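Local atomic coordinates of probable endonuclease 4 (Thermotoga maritima, PDB entry 4HNO), a protein that probably cleaves the DNA backbone at apurinic or apyrimidinic sites during base excision repair, using a cluster of metal ions. Residues 216-228 with 233-246. Residues are numbered along the deposited sequence; the frame is centred on the assembly and turned at random.
Sequences MIHLNDSKYPLGA and HERIGSGFIGEEGF. With MN (manganese (II) ion), chain E; MN (manganese (II) ion), chain C.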
loop_
_atom_site.group_PDB
_atom_site.type_symbol
_atom_site.label_atom_id
_atom_site.label_comp_id
_atom_site.label_asym_id
_atom_site.label_seq_id
_atom_site.Cartn_x
_atom_site.Cartn_y
_atom_site.Cartn_z
ATOM N N MET A 216 -3.254 -5.942 0.610
ATOM C CA MET A 216 -3.883 -4.675 0.272
ATOM C C MET A 216 -3.744 -4.469 -1.228
ATOM O O MET A 216 -2.715 -4.823 -1.810
ATOM C CB MET A 216 -3.219 -3.522 1.026
ATOM C CG MET A 216 -3.707 -2.131 0.613
ATOM S SD MET A 216 -3.307 -0.802 1.777
ATOM C CE MET A 216 -1.559 -1.077 2.102
ATOM N N ILE A 217 -4.763 -3.863 -1.819
ATOM C CA ILE A 217 -4.691 -3.314 -3.170
ATOM C C ILE A 217 -4.836 -1.811 -3.045
ATOM O O ILE A 217 -5.747 -1.317 -2.379
ATOM C CB ILE A 217 -5.789 -3.915 -4.054
ATOM C CG1 ILE A 217 -5.472 -5.386 -4.323
ATOM C CG2 ILE A 217 -5.936 -3.127 -5.367
ATOM C CD1 ILE A 217 -6.642 -6.178 -4.851
ATOM N N HIS A 218 -3.912 -1.081 -3.680
ATOM C CA HIS A 218 -4.081 0.345 -3.857
ATOM C C HIS A 218 -4.827 0.528 -5.173
ATOM O O HIS A 218 -4.315 0.189 -6.250
ATOM C CB HIS A 218 -2.761 1.089 -3.888
ATOM C CG HIS A 218 -2.086 1.171 -2.567
ATOM N ND1 HIS A 218 -0.773 1.572 -2.451
ATOM C CD2 HIS A 218 -2.563 0.962 -1.317
ATOM C CE1 HIS A 218 -0.485 1.598 -1.164
ATOM N NE2 HIS A 218 -1.547 1.231 -0.455
ATOM N N LEU A 219 -6.054 1.005 -5.059
ATOM C CA LEU A 219 -6.986 1.086 -6.168
ATOM C C LEU A 219 -6.902 2.489 -6.748
ATOM O O LEU A 219 -7.499 3.439 -6.253
ATOM C CB LEU A 219 -8.400 0.757 -5.681
ATOM C CG LEU A 219 -9.330 0.395 -6.830
ATOM C CD1 LEU A 219 -9.050 -1.031 -7.325
ATOM C CD2 LEU A 219 -10.786 0.567 -6.430
ATOM N N ASN A 220 -6.117 2.592 -7.817
ATOM C CA ASN A 220 -5.814 3.855 -8.475
ATOM C C ASN A 220 -5.990 3.695 -9.985
ATOM O O ASN A 220 -5.432 2.772 -10.576
ATOM C CB ASN A 220 -4.345 4.227 -8.235
ATOM C CG ASN A 220 -4.052 4.508 -6.770
ATOM O OD1 ASN A 220 -4.814 5.221 -6.114
ATOM N ND2 ASN A 220 -2.948 3.959 -6.283
ATOM N N ASP A 221 -6.758 4.582 -10.612
ATOM C CA ASP A 221 -6.702 4.638 -12.067
ATOM C C ASP A 221 -5.368 5.325 -12.425
ATOM O O ASP A 221 -4.600 5.745 -11.546
ATOM C CB ASP A 221 -7.958 5.351 -12.610
ATOM C CG ASP A 221 -8.388 4.876 -13.997
ATOM O OD1 ASP A 221 -7.508 4.548 -14.811
ATOM O OD2 ASP A 221 -9.628 4.878 -14.260
ATOM N N SER A 222 -5.104 5.432 -13.719
ATOM C CA SER A 222 -3.886 6.043 -14.217
ATOM C C SER A 222 -4.179 7.173 -15.191
ATOM O O SER A 222 -5.034 7.046 -16.065
ATOM C CB SER A 222 -2.994 5.021 -14.915
ATOM O OG SER A 222 -1.815 5.687 -15.340
ATOM N N LYS A 223 -3.425 8.254 -15.064
ATOM C CA LYS A 223 -3.491 9.337 -16.033
ATOM C C LYS A 223 -2.881 8.955 -17.380
ATOM O O LYS A 223 -3.046 9.701 -18.337
ATOM C CB LYS A 223 -2.820 10.597 -15.486
ATOM C CG LYS A 223 -3.649 11.269 -14.406
ATOM C CD LYS A 223 -3.157 12.633 -14.027
ATOM C CE LYS A 223 -4.112 13.283 -13.032
ATOM N NZ LYS A 223 -5.320 13.859 -13.705
ATOM N N TYR A 224 -2.176 7.826 -17.444
ATOM C CA TYR A 224 -1.415 7.459 -18.632
ATOM C C TYR A 224 -1.735 6.048 -19.068
ATOM O O TYR A 224 -2.257 5.233 -18.308
ATOM C CB TYR A 224 0.093 7.617 -18.366
ATOM C CG TYR A 224 0.501 9.064 -18.188
ATOM C CD1 TYR A 224 0.499 9.652 -16.925
ATOM C CD2 TYR A 224 0.826 9.852 -19.261
ATOM C CE1 TYR A 224 0.825 10.986 -16.733
ATOM C CE2 TYR A 224 1.134 11.211 -19.087
ATOM C CZ TYR A 224 1.139 11.759 -17.809
ATOM O OH TYR A 224 1.455 13.082 -17.587
ATOM N N PRO A 225 -1.379 5.723 -20.319
ATOM C CA PRO A 225 -1.651 4.387 -20.844
ATOM C C PRO A 225 -0.806 3.294 -20.202
ATOM O O PRO A 225 0.173 3.538 -19.480
ATOM C CB PRO A 225 -1.290 4.512 -22.327
ATOM C CG PRO A 225 -1.337 5.945 -22.633
ATOM C CD PRO A 225 -0.935 6.651 -21.379
ATOM N N LEU A 226 -1.189 2.067 -20.521
ATOM C CA LEU A 226 -0.442 0.889 -20.142
ATOM C C LEU A 226 1.023 1.069 -20.487
ATOM O O LEU A 226 1.355 1.440 -21.604
ATOM C CB LEU A 226 -1.003 -0.319 -20.881
ATOM C CG LEU A 226 -0.356 -1.666 -20.601
ATOM C CD1 LEU A 226 -0.667 -2.163 -19.216
ATOM C CD2 LEU A 226 -0.828 -2.666 -21.641
ATOM N N GLY A 227 1.905 0.776 -19.547
ATOM C CA GLY A 227 3.328 0.791 -19.805
ATOM C C GLY A 227 4.005 2.144 -19.720
ATOM O O GLY A 227 5.197 2.240 -19.958
ATOM N N ALA A 228 3.273 3.194 -19.346
ATOM C CA ALA A 228 3.804 4.549 -19.439
ATOM C C ALA A 228 4.887 4.876 -18.408
ATOM O O ALA A 228 5.611 5.849 -18.598
ATOM C CB ALA A 228 2.698 5.540 -19.283
ATOM N N HIS A 233 -1.561 9.053 -10.531
ATOM C CA HIS A 233 -2.814 8.409 -10.237
ATOM C C HIS A 233 -3.979 9.241 -10.770
ATOM O O HIS A 233 -3.904 10.467 -10.880
ATOM C CB HIS A 233 -3.010 8.253 -8.725
ATOM C CG HIS A 233 -1.904 7.546 -8.003
ATOM N ND1 HIS A 233 -1.995 7.290 -6.655
ATOM C CD2 HIS A 233 -0.681 7.099 -8.378
ATOM C CE1 HIS A 233 -0.874 6.702 -6.245
ATOM N NE2 HIS A 233 -0.054 6.585 -7.272
ATOM N N GLU A 234 -5.082 8.561 -11.038
ATOM C CA GLU A 234 -6.290 9.193 -11.535
ATOM C C GLU A 234 -7.490 8.608 -10.784
ATOM O O GLU A 234 -7.471 7.472 -10.302
ATOM C CB GLU A 234 -6.403 8.986 -13.062
ATOM C CG GLU A 234 -7.629 9.601 -13.744
ATOM C CD GLU A 234 -7.725 11.093 -13.531
ATOM O OE1 GLU A 234 -7.399 11.829 -14.478
ATOM O OE2 GLU A 234 -8.124 11.525 -12.418
ATOM N N ARG A 235 -8.536 9.426 -10.717
ATOM C CA ARG A 235 -9.814 9.041 -10.141
ATOM C C ARG A 235 -10.389 7.812 -10.833
ATOM O O ARG A 235 -10.250 7.644 -12.041
ATOM C CB ARG A 235 -10.790 10.218 -10.263
ATOM C CG ARG A 235 -10.198 11.458 -9.592
ATOM C CD ARG A 235 -11.165 12.508 -9.204
ATOM N NE ARG A 235 -12.222 11.970 -8.375
ATOM C CZ ARG A 235 -13.312 12.654 -8.097
ATOM N NH1 ARG A 235 -13.455 13.890 -8.560
ATOM N NH2 ARG A 235 -14.252 12.105 -7.369
ATOM N N ILE A 236 -11.049 6.959 -10.061
ATOM C CA ILE A 236 -11.574 5.707 -10.592
ATOM C C ILE A 236 -12.522 5.983 -11.742
ATOM O O ILE A 236 -13.514 6.708 -11.598
ATOM C CB ILE A 236 -12.328 4.917 -9.500
ATOM C CG1 ILE A 236 -11.415 4.608 -8.296
ATOM C CG2 ILE A 236 -12.928 3.644 -10.088
ATOM C CD1 ILE A 236 -10.172 3.873 -8.645
ATOM N N GLY A 237 -12.223 5.381 -12.890
ATOM C CA GLY A 237 -13.066 5.519 -14.063
ATOM C C GLY A 237 -12.696 6.672 -14.971
ATOM O O GLY A 237 -13.231 6.780 -16.064
ATOM N N SER A 238 -11.782 7.527 -14.532
ATOM C CA SER A 238 -11.407 8.697 -15.304
ATOM C C SER A 238 -10.104 8.540 -16.059
ATOM O O SER A 238 -9.694 9.465 -16.755
ATOM C CB SER A 238 -11.340 9.926 -14.414
ATOM O OG SER A 238 -12.641 10.256 -13.992
ATOM N N GLY A 239 -9.460 7.386 -15.933
ATOM C CA GLY A 239 -8.168 7.184 -16.562
ATOM C C GLY A 239 -8.149 6.030 -17.534
ATOM O O GLY A 239 -9.173 5.584 -18.050
ATOM N N PHE A 240 -6.949 5.550 -17.818
ATOM C CA PHE A 240 -6.747 4.542 -18.846
ATOM C C PHE A 240 -7.082 3.122 -18.416
ATOM O O PHE A 240 -7.180 2.234 -19.275
ATOM C CB PHE A 240 -5.355 4.635 -19.458
ATOM C CG PHE A 240 -5.194 5.809 -20.396
ATOM C CD1 PHE A 240 -4.660 7.005 -19.957
ATOM C CD2 PHE A 240 -5.577 5.700 -21.714
ATOM C CE1 PHE A 240 -4.494 8.079 -20.819
ATOM C CE2 PHE A 240 -5.432 6.773 -22.577
ATOM C CZ PHE A 240 -4.884 7.959 -22.133
ATOM N N ILE A 241 -7.279 2.890 -17.123
ATOM C CA ILE A 241 -7.864 1.618 -16.703
ATOM C C ILE A 241 -9.371 1.686 -16.957
ATOM O O ILE A 241 -9.940 0.845 -17.663
ATOM C CB ILE A 241 -7.494 1.263 -15.250
ATOM C CG1 ILE A 241 -5.969 1.125 -15.137
ATOM C CG2 ILE A 241 -8.217 -0.009 -14.836
ATOM C CD1 ILE A 241 -5.454 0.952 -13.728
ATOM N N GLY A 242 -10.005 2.723 -16.425
ATOM C CA GLY A 242 -11.352 3.064 -16.806
ATOM C C GLY A 242 -12.415 2.206 -16.155
ATOM O O GLY A 242 -12.139 1.257 -15.431
ATOM N N GLU A 243 -13.666 2.549 -16.426
ATOM C CA GLU A 243 -14.762 1.780 -15.876
ATOM C C GLU A 243 -14.726 0.345 -16.382
ATOM O O GLU A 243 -14.928 -0.586 -15.621
ATOM C CB GLU A 243 -16.118 2.421 -16.171
ATOM C CG GLU A 243 -16.320 3.786 -15.543
ATOM C CD GLU A 243 -17.752 4.273 -15.658
ATOM O OE1 GLU A 243 -18.558 3.602 -16.338
ATOM O OE2 GLU A 243 -18.074 5.324 -15.066
ATOM N N GLU A 244 -14.452 0.169 -17.671
ATOM C CA GLU A 244 -14.447 -1.167 -18.241
ATOM C C GLU A 244 -13.302 -2.006 -17.679
ATOM O O GLU A 244 -13.461 -3.197 -17.437
ATOM C CB GLU A 244 -14.375 -1.106 -19.770
ATOM C CG GLU A 244 -15.565 -0.383 -20.401
ATOM C CD GLU A 244 -15.773 -0.674 -21.869
ATOM O OE1 GLU A 244 -14.939 -1.367 -22.485
ATOM O OE2 GLU A 244 -16.800 -0.212 -22.403
ATOM N N GLY A 245 -12.142 -1.393 -17.499
ATOM C CA GLY A 245 -11.007 -2.115 -16.964
ATOM C C GLY A 245 -11.203 -2.515 -15.515
ATOM O O GLY A 245 -10.920 -3.650 -15.119
ATOM N N PHE A 246 -11.689 -1.579 -14.706
ATOM C CA PHE A 246 -11.955 -1.919 -13.330
ATOM C C PHE A 246 -13.058 -2.971 -13.216
ATOM O O PHE A 246 -12.987 -3.829 -12.342
ATOM C CB PHE A 246 -12.248 -0.681 -12.476
ATOM C CG PHE A 246 -11.010 0.039 -12.039
ATOM C CD1 PHE A 246 -10.744 1.320 -12.461
ATOM C CD2 PHE A 246 -10.081 -0.589 -11.231
ATOM C CE1 PHE A 246 -9.585 1.978 -12.083
ATOM C CE2 PHE A 246 -8.915 0.061 -10.858
ATOM C CZ PHE A 246 -8.673 1.341 -11.287
HETATM MN MN MN E . 0.205 3.013 -3.851
HETATM MN MN MN C . 2.063 6.354 -7.091
HETATM O O HOH W 1 1.326 4.336 -2.959
#
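Asp221 places its carboxylate inside the turn of chain formed by residues 237-242, where backbone N-H groups grip both oxygens. OD1 accepts from Ile241 N on its syn side at 2.9 Å. OD2 takes Gly237 N on its anti lone pair at 3.0 Å, and Gly242 N on the syn side at 3.1 Å. Both syn donors lie somewhat out of the carboxylate plane. A weak bond from Gly239 N adds to OD2. The anti lone pair of OD1 is used by Ser222 N of its own strand, which helps fix the rotation of the group. CG stands anti to the backbone N (chi1 -150°), which turns the carboxylate into this turn. Phe240 N bonds Ser222 O nearly straight (N-H...O 160°) and in the carbonyl plane. In one of its two conformers, Lys223 NZ makes a salt bridge to Glu234 OE1 at 3.0 Å, from above the Glu234 carboxylate plane. The end of strand 214-222 of the TIM barrel pairs with 233-234 as a short antiparallel hairpin. The hairpin links two metal sites: His218 ND1 binds one manganese, and His233 NE2 binds another together with His184 and Asp231. The Asn220 amide stacks on one face of the His233 ring, planes 28° apart. Glu263 is a polar partner of both residues. Farther out, Pro225 CG sits over the centre of the Phe240 ring in a CH-pi contact. Leu219 CD1 meets Phe246 CE2 at 3.7 Å, and Leu219 CG touches Ile236 CD1, beside helix 268-284.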